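PDB 3AII: glutamate--tRNA ligase from Methanothermobacter thermautotrophicus, which probably activates glutamate with ATP to form Glu-AMP and then transfers the glutamyl group to the acceptor end of tRNA(Glu). Local coordinates for residues Glu197-Glu200 and Leu201-Gly205; Arg211-Phe215 and Arg216-Gln220; Gln220-Arg223 and Glu224-Met228. One frame throughout, in Å; residues are numbered along the deposited sequence.

Contact 1. Residues Glu197-Glu200 and Leu201-Gly205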
loop_
_atom_site.group_PDB
_atom_site.type_symbol
_atom_site.label_atom_id
_atom_site.label_comp_id
_atom_site.label_asym_id
_atom_site.label_seq_id
_atom_site.Cartn_x
_atom_site.Cartn_y
_atom_site.Cartn_z
ATOM N N GLU A 197 -19.214 32.751 14.739
ATOM C CA GLU A 197 -19.129 33.726 15.817
ATOM C C GLU A 197 -18.039 33.316 16.807
ATOM O O GLU A 197 -17.286 34.159 17.299
ATOM C CB GLU A 197 -20.475 33.883 16.524
ATOM C CG GLU A 197 -20.730 35.302 17.025
ATOM C CD GLU A 197 -21.085 35.354 18.499
ATOM O OE1 GLU A 197 -22.087 34.719 18.896
ATOM O OE2 GLU A 197 -20.366 36.037 19.261
ATOM N N PHE A 198 -17.947 32.017 17.084
ATOM C CA PHE A 198 -16.872 31.512 17.928
ATOM C C PHE A 198 -15.511 31.781 17.302
ATOM O O PHE A 198 -14.562 32.169 17.985
ATOM C CB PHE A 198 -17.015 30.004 18.196
ATOM C CG PHE A 198 -15.956 29.471 19.113
ATOM C CD1 PHE A 198 -14.777 28.949 18.606
ATOM C CD2 PHE A 198 -16.119 29.539 20.486
ATOM C CE1 PHE A 198 -13.785 28.491 19.449
ATOM C CE2 PHE A 198 -15.126 29.081 21.336
ATOM C CZ PHE A 198 -13.965 28.552 20.816
ATOM N N ARG A 199 -15.410 31.556 15.995
ATOM C CA ARG A 199 -14.142 31.725 15.300
ATOM C C ARG A 199 -13.661 33.171 15.388
ATOM O O ARG A 199 -12.470 33.432 15.577
ATOM C CB ARG A 199 -14.280 31.296 13.835
ATOM C CG ARG A 199 -12.998 31.407 13.026
ATOM C CD ARG A 199 -13.229 30.985 11.586
ATOM N NE ARG A 199 -12.036 31.176 10.767
ATOM C CZ ARG A 199 -11.928 30.775 9.506
ATOM N NH1 ARG A 199 -12.941 30.155 8.919
ATOM N NH2 ARG A 199 -10.805 30.991 8.832
ATOM N N GLU A 200 -14.592 34.109 15.256
ATOM C CA GLU A 200 -14.253 35.527 15.316
ATOM C C GLU A 200 -13.658 35.886 16.682
ATOM O O GLU A 200 -12.684 36.636 16.772
ATOM C CB GLU A 200 -15.488 36.378 15.023
ATOM C CG GLU A 200 -15.187 37.830 14.704
ATOM C CD GLU A 200 -16.442 38.629 14.411
ATOM O OE1 GLU A 200 -17.460 38.410 15.102
ATOM O OE2 GLU A 200 -16.409 39.476 13.493
ATOM N N LEU A 201 -14.244 35.338 17.742
ATOM C CA LEU A 201 -13.744 35.567 19.097
ATOM C C LEU A 201 -12.382 34.914 19.261
ATOM O O LEU A 201 -11.429 35.541 19.731
ATOM C CB LEU A 201 -14.719 35.007 20.133
ATOM C CG LEU A 201 -16.045 35.743 20.313
ATOM C CD1 LEU A 201 -16.965 34.970 21.249
ATOM C CD2 LEU A 201 -15.805 37.162 20.833
ATOM N N LYS A 202 -12.301 33.648 18.859
ATOM C CA LYS A 202 -11.082 32.860 18.978
ATOM C C LYS A 202 -9.887 33.531 18.307
ATOM O O LYS A 202 -8.796 33.571 18.869
ATOM C CB LYS A 202 -11.298 31.480 18.349
ATOM C CG LYS A 202 -10.170 30.493 18.601
ATOM C CD LYS A 202 -10.319 29.248 17.729
ATOM C CE LYS A 202 -9.900 29.523 16.286
ATOM N NZ LYS A 202 -10.026 28.316 15.424
ATOM N N ASN A 203 -10.093 34.044 17.096
ATOM C CA ASN A 203 -9.006 34.644 16.323
ATOM C C ASN A 203 -8.488 35.938 16.931
ATOM O O ASN A 203 -7.385 36.385 16.610
ATOM C CB ASN A 203 -9.432 34.883 14.870
ATOM C CG ASN A 203 -9.506 33.605 14.066
ATOM O OD1 ASN A 203 -10.326 33.480 13.155
ATOM N ND2 ASN A 203 -8.649 32.640 14.400
ATOM N N ARG A 204 -9.293 36.537 17.804
ATOM C CA ARG A 204 -8.894 37.746 18.515
ATOM C C ARG A 204 -8.529 37.446 19.969
ATOM O O ARG A 204 -8.380 38.363 20.780
ATOM C CB ARG A 204 -10.008 38.795 18.469
ATOM C CG ARG A 204 -10.578 39.049 17.083
ATOM C CD ARG A 204 -11.426 40.313 17.073
ATOM N NE ARG A 204 -12.266 40.416 18.263
ATOM C CZ ARG A 204 -13.499 39.929 18.355
ATOM N NH1 ARG A 204 -14.187 40.069 19.478
ATOM N NH2 ARG A 204 -14.044 39.299 17.322
ATOM N N GLY A 205 -8.399 36.162 20.298
ATOM C CA GLY A 205 -7.974 35.754 21.627
ATOM C C GLY A 205 -8.995 36.003 22.722
ATOM O O GLY A 205 -8.645 36.145 23.897
#

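Contact 2. Residues Arg211-Phe215 and Arg216-Gln220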
loop_
_atom_site.group_PDB
_atom_site.type_symbol
_atom_site.label_atom_id
_atom_site.label_comp_id
_atom_site.label_asym_id
_atom_site.label_seq_id
_atom_site.Cartn_x
_atom_site.Cartn_y
_atom_site.Cartn_z
ATOM N N ARG A 211 -16.947 29.180 27.856
ATOM C CA ARG A 211 -15.648 28.884 28.446
ATOM C C ARG A 211 -15.614 29.182 29.940
ATOM O O ARG A 211 -14.713 28.725 30.642
ATOM C CB ARG A 211 -14.550 29.676 27.738
ATOM C CG ARG A 211 -13.175 29.030 27.813
ATOM C CD ARG A 211 -12.114 29.953 27.243
ATOM N NE ARG A 211 -10.932 29.233 26.770
ATOM C CZ ARG A 211 -9.816 29.058 27.474
ATOM N NH1 ARG A 211 -9.714 29.546 28.706
ATOM N NH2 ARG A 211 -8.797 28.397 26.941
ATOM N N SER A 212 -16.597 29.940 30.424
ATOM C CA SER A 212 -16.637 30.322 31.834
ATOM C C SER A 212 -17.551 29.435 32.677
ATOM O O SER A 212 -17.624 29.601 33.899
ATOM C CB SER A 212 -17.069 31.790 31.983
ATOM O OG SER A 212 -18.434 31.956 31.632
ATOM N N LEU A 213 -18.260 28.510 32.037
ATOM C CA LEU A 213 -19.185 27.641 32.765
ATOM C C LEU A 213 -18.449 26.741 33.747
ATOM O O LEU A 213 -17.288 26.372 33.524
ATOM C CB LEU A 213 -20.005 26.772 31.801
ATOM C CG LEU A 213 -20.851 27.527 30.776
ATOM C CD1 LEU A 213 -21.550 26.542 29.851
ATOM C CD2 LEU A 213 -21.860 28.411 31.479
ATOM N N GLY A 214 -19.134 26.378 34.823
ATOM C CA GLY A 214 -18.593 25.455 35.800
ATOM C C GLY A 214 -18.829 23.997 35.445
ATOM O O GLY A 214 -19.453 23.671 34.432
ATOM N N PHE A 215 -18.329 23.110 36.296
ATOM C CA PHE A 215 -18.414 21.673 36.060
ATOM C C PHE A 215 -19.839 21.181 35.783
ATOM O O PHE A 215 -20.111 20.584 34.738
ATOM C CB PHE A 215 -17.813 20.937 37.262
ATOM C CG PHE A 215 -18.079 19.462 37.281
ATOM C CD1 PHE A 215 -17.717 18.659 36.215
ATOM C CD2 PHE A 215 -18.662 18.868 38.391
ATOM C CE1 PHE A 215 -17.953 17.300 36.247
ATOM C CE2 PHE A 215 -18.898 17.517 38.428
ATOM C CZ PHE A 215 -18.545 16.726 37.352
ATOM N N ARG A 216 -20.756 21.430 36.710
ATOM C CA ARG A 216 -22.098 20.867 36.578
ATOM C C ARG A 216 -22.880 21.486 35.418
ATOM O O ARG A 216 -23.661 20.793 34.765
ATOM C CB ARG A 216 -22.872 20.953 37.898
ATOM C CG ARG A 216 -22.322 20.041 38.978
ATOM C CD ARG A 216 -22.645 18.584 38.720
ATOM N NE ARG A 216 -21.976 17.708 39.679
ATOM C CZ ARG A 216 -22.081 16.384 39.689
ATOM N NH1 ARG A 216 -22.842 15.761 38.794
ATOM N NH2 ARG A 216 -21.419 15.675 40.595
ATOM N N GLU A 217 -22.646 22.769 35.153
ATOM C CA GLU A 217 -23.207 23.417 33.973
ATOM C C GLU A 217 -22.736 22.742 32.672
ATOM O O GLU A 217 -23.544 22.425 31.794
ATOM C CB GLU A 217 -22.846 24.899 33.949
ATOM C CG GLU A 217 -23.530 25.733 35.030
ATOM C CD GLU A 217 -23.093 27.190 34.985
ATOM O OE1 GLU A 217 -23.967 28.072 34.838
ATOM O OE2 GLU A 217 -21.872 27.450 35.079
ATOM N N ASN A 218 -21.428 22.529 32.554
ATOM C CA ASN A 218 -20.875 21.824 31.394
ATOM C C ASN A 218 -21.359 20.384 31.316
ATOM O O ASN A 218 -21.601 19.868 30.230
ATOM C CB ASN A 218 -19.343 21.843 31.420
ATOM C CG ASN A 218 -18.762 23.117 30.831
ATOM O OD1 ASN A 218 -19.151 23.548 29.748
ATOM N ND2 ASN A 218 -17.810 23.708 31.528
ATOM N N LEU A 219 -21.490 19.725 32.462
ATOM C CA LEU A 219 -21.861 18.319 32.445
ATOM C C LEU A 219 -23.290 18.170 31.937
ATOM O O LEU A 219 -23.610 17.233 31.209
ATOM C CB LEU A 219 -21.719 17.718 33.849
ATOM C CG LEU A 219 -21.783 16.197 33.967
ATOM C CD1 LEU A 219 -20.590 15.569 33.255
ATOM C CD2 LEU A 219 -21.834 15.767 35.448
ATOM N N GLN A 220 -24.149 19.109 32.331
ATOM C CA GLN A 220 -25.521 19.126 31.841
ATOM C C GLN A 220 -25.566 19.344 30.318
ATOM O O GLN A 220 -26.307 18.663 29.614
ATOM C CB GLN A 220 -26.330 20.207 32.573
ATOM C CG GLN A 220 -27.695 20.478 31.967
ATOM C CD GLN A 220 -28.641 19.316 32.112
ATOM O OE1 GLN A 220 -28.542 18.531 33.059
ATOM N NE2 GLN A 220 -29.576 19.197 31.177
HETATM O O HOH W 1 -16.304 26.175 30.923
#

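Contact 3. Residues Gln220-Arg223 and Glu224-Met228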
loop_
_atom_site.group_PDB
_atom_site.type_symbol
_atom_site.label_atom_id
_atom_site.label_comp_id
_atom_site.label_asym_id
_atom_site.label_seq_id
_atom_site.Cartn_x
_atom_site.Cartn_y
_atom_site.Cartn_z
ATOM N N GLN A 220 -24.149 19.109 32.331
ATOM C CA GLN A 220 -25.521 19.126 31.841
ATOM C C GLN A 220 -25.566 19.344 30.318
ATOM O O GLN A 220 -26.307 18.663 29.614
ATOM C CB GLN A 220 -26.330 20.207 32.573
ATOM C CG GLN A 220 -27.695 20.478 31.967
ATOM C CD GLN A 220 -28.641 19.316 32.112
ATOM O OE1 GLN A 220 -28.542 18.531 33.059
ATOM N NE2 GLN A 220 -29.576 19.197 31.177
ATOM N N ARG A 221 -24.771 20.283 29.818
ATOM C CA ARG A 221 -24.720 20.528 28.377
ATOM C C ARG A 221 -24.180 19.306 27.647
ATOM O O ARG A 221 -24.622 18.983 26.542
ATOM C CB ARG A 221 -23.815 21.704 28.053
ATOM C CG ARG A 221 -24.360 23.072 28.475
ATOM C CD ARG A 221 -23.533 24.143 27.788
ATOM N NE ARG A 221 -24.092 25.487 27.926
ATOM C CZ ARG A 221 -23.645 26.539 27.251
ATOM N NH1 ARG A 221 -22.644 26.390 26.393
ATOM N NH2 ARG A 221 -24.200 27.734 27.423
ATOM N N TRP A 222 -23.206 18.651 28.268
ATOM C CA TRP A 222 -22.602 17.446 27.697
ATOM C C TRP A 222 -23.669 16.380 27.528
ATOM O O TRP A 222 -23.805 15.784 26.454
ATOM C CB TRP A 222 -21.441 16.950 28.580
ATOM C CG TRP A 222 -20.998 15.519 28.342
ATOM C CD1 TRP A 222 -21.054 14.482 29.236
ATOM C CD2 TRP A 222 -20.450 14.978 27.138
ATOM N NE1 TRP A 222 -20.571 13.336 28.670
ATOM C CE2 TRP A 222 -20.191 13.604 27.379
ATOM C CE3 TRP A 222 -20.147 15.515 25.882
ATOM C CZ2 TRP A 222 -19.637 12.765 26.418
ATOM C CZ3 TRP A 222 -19.603 14.676 24.916
ATOM C CH2 TRP A 222 -19.355 13.316 25.187
ATOM N N ARG A 223 -24.460 16.160 28.574
ATOM C CA ARG A 223 -25.470 15.113 28.525
ATOM C C ARG A 223 -26.528 15.454 27.489
ATOM O O ARG A 223 -27.076 14.574 26.815
ATOM C CB ARG A 223 -26.079 14.902 29.919
ATOM C CG ARG A 223 -25.101 14.204 30.852
ATOM C CD ARG A 223 -25.734 13.825 32.192
ATOM N NE ARG A 223 -24.841 12.948 32.948
ATOM C CZ ARG A 223 -24.457 13.161 34.202
ATOM N NH1 ARG A 223 -24.896 14.224 34.865
ATOM N NH2 ARG A 223 -23.639 12.304 34.797
ATOM N N GLU A 224 -26.761 16.746 27.304
ATOM C CA GLU A 224 -27.752 17.187 26.336
ATOM C C GLU A 224 -27.322 16.916 24.900
ATOM O O GLU A 224 -28.168 16.702 24.030
ATOM C CB GLU A 224 -28.035 18.674 26.506
ATOM C CG GLU A 224 -28.724 19.014 27.810
ATOM C CD GLU A 224 -28.874 20.509 27.985
ATOM O OE1 GLU A 224 -29.282 20.938 29.081
ATOM O OE2 GLU A 224 -28.574 21.244 27.018
ATOM N N MET A 225 -26.014 16.910 24.653
ATOM C CA MET A 225 -25.508 16.677 23.296
ATOM C C MET A 225 -26.029 15.380 22.701
ATOM O O MET A 225 -26.152 15.251 21.493
ATOM C CB MET A 225 -23.977 16.692 23.264
ATOM C CG MET A 225 -23.384 18.083 23.415
ATOM S SD MET A 225 -21.571 18.112 23.377
ATOM C CE MET A 225 -21.230 17.492 21.734
ATOM N N PHE A 226 -26.371 14.431 23.562
ATOM C CA PHE A 226 -26.789 13.123 23.111
ATOM C C PHE A 226 -28.170 13.119 22.470
ATOM O O PHE A 226 -28.569 12.120 21.863
ATOM C CB PHE A 226 -26.695 12.129 24.274
ATOM C CG PHE A 226 -25.282 11.750 24.597
ATOM C CD1 PHE A 226 -24.453 12.632 25.278
ATOM C CD2 PHE A 226 -24.761 10.540 24.156
ATOM C CE1 PHE A 226 -23.132 12.293 25.552
ATOM C CE2 PHE A 226 -23.452 10.199 24.425
ATOM C CZ PHE A 226 -22.634 11.079 25.124
ATOM N N GLU A 227 -28.883 14.242 22.581
ATOM C CA GLU A 227 -30.190 14.382 21.939
ATOM C C GLU A 227 -30.253 15.618 21.047
ATOM O O GLU A 227 -31.341 16.073 20.671
ATOM C CB GLU A 227 -31.302 14.444 22.986
ATOM C CG GLU A 227 -31.406 13.189 23.837
ATOM C CD GLU A 227 -31.837 11.979 23.033
ATOM O OE1 GLU A 227 -31.454 10.849 23.403
ATOM O OE2 GLU A 227 -32.557 12.159 22.028
ATOM N N MET A 228 -29.094 16.171 20.718
ATOM C CA MET A 228 -29.053 17.362 19.871
ATOM C C MET A 228 -28.740 17.000 18.428
ATOM O O MET A 228 -28.349 15.874 18.127
ATOM C CB MET A 228 -28.050 18.370 20.415
ATOM C CG MET A 228 -28.479 18.919 21.780
ATOM S SD MET A 228 -27.273 20.038 22.492
ATOM C CE MET A 228 -27.406 21.408 21.346
#

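Contact 1. Residues Glu197-Glu200 and Leu201-Gly205
Phe198 and Lys202, one helical turn apart, form the tight side of this contact. The ring swings out with CG anti to the backbone N (chi1 -177°), and its CE1 meets the aliphatic CD of Lys202 at 3.9 Å, at a slant to the ring. The backbone joins the same pair through a nearly straight bond, Lys202 N to Phe198 O, 2.8 Å. Phe198 is buried against Tyr189 and Cys191, beside the zinc ion, while the lysine chain bends at chi3 and its NZ makes a weak hydrogen bond to Pro246 O.

The solvent side is looser. Asn203 sets OD1 3.4 Å from Arg199 CG, near the guanidinium plane but at its edge, with the amide turned steeply against that group. Glu200 and Arg204 run alongside each other, yet their charges stay apart, OE1 of Glu200 lying 4.2 Å from NH2 of Arg204; the guanidinium finds its salt bridge in Glu206 instead.

Helix 195-203 is closed off by Gly205, the C-prime residue. Gly205 N bonds to Lys202 O at 3.0 Å, and the positive phi of the glycine (70°) turns the chain so that Glu206 N reaches back to Leu201 O: a Schellman motif.

Contact 2. Residues Arg211-Phe215 and Arg216-Gln220
Gly214 and Glu217 meet in a helix-capping contact, where the loop after helix 195-203 turns into helix 215-224. Gly214 occupies the N-cap position, and its backbone N donates to Glu217 OE2 at 3.0 Å in an almost linear bond (175°). The oxygen uses its anti lone pair, the one directed away from OE1. This is the glutamate half of a capping box; a glycine at the N-cap has no side chain to return the second bond. The carboxylate can fold back because Glu217 CG stands beside its own backbone N (chi1 -69°) and the chain then runs extended. Such a carboxylate, close to the amino end of a helix, is likely to be stabilised by the helix dipole.

Leu213, just before the cap, crosses Glu217 at about a right angle, with CD2 3.7 Å from OE2. The other methyl, CD1, lies 3.8 Å from Asn218 OD1. A water bridges the same two residues, donating to Leu213 O at 2.8 Å and accepting from Asn218 ND2 at 3.0 Å, so the amide is held at both ends: its OD1 accepts from Val190 N.

On the far side of the turn Phe215 and Arg216 lie alongside each other. Phe215 CE2 sits over one face of the guanidinium, 3.3 Å from Arg216 NE, with the two planes 62° apart, a tilted approach rather than a flat stack. Phe215 CZ touches Leu219 CD2 at 3.9 Å, one turn further on.

The first turn leans on helix 172-184, where Phe215 and Asn218 meet Ile183 and Leu219 meets Glu180, while Asn218 also ties it to strand 188-191.

Contact 3. Residues Gln220-Arg223 and Glu224-Met228
Trp222 offers one face of its indole to the edge of Phe226 in a T-shaped pair. The Phe226 ring and the six-membered ring of Trp222 stand at 85°, their centroids 5.1 Å apart. Phe226 CE1 comes down over that face toward the rim, 3.6 Å from Trp222 CZ2. At the edge of the phenyl ring, in its plane, lies Trp222 O, 3.4 Å from Phe226 CD1. Met225 approaches the indole differently: its SD meets Trp222 CE3 at 3.9 Å, an oblique Met-aromatic contact. Replacing Trp222 with an alanine would probably leave the edge of Phe226 without its aromatic face and the sulfur of Met225 without its ring partner.

On another side of the helix the contact is polar. Gln220 NE2 donates to Glu224 OE1 at 2.7 Å, onto the anti lone pair, with the acceptor nearly in the amide plane. Bending at chi2 (67°) brings the amide round to the carboxylate. The backbone is meanwhile losing its helical pattern, since Met225 N divides weakly between Arg221 O and Trp222 O, both at 3.1 Å.

Trp222 wedges this helix end between Thr179, Glu180 and Ile183 of helix 172-184 and Val235 and Met254 of the sheet; Met225 adds Val235 and Ile256 of strands 234-237 and 252-256, and Phe226 makes a further edge-to-face pair with Tyr176 of helix 172-184.

All three contacts are local, yet each marks a different point on two successive helices. Contact 1, at the carboxyl end of helix 195-203, is largely a surface contact with a single buried ring near the zinc ion; it pairs that ring with a lysine's aliphatic chain and keeps its charges on the solvent side. Contacts 2 and 3 share helix 215-224 and are partly buried, touching where Leu213 CD1 packs 3.3 Å from Arg221 CZ. A capping carboxylate and a bridging water mark the amino end, where a ring also lies by a guanidinium; at the other end a T-shaped aromatic pair and a sulfur are joined by an amide-carboxylate bond. Contact 1 touches neither.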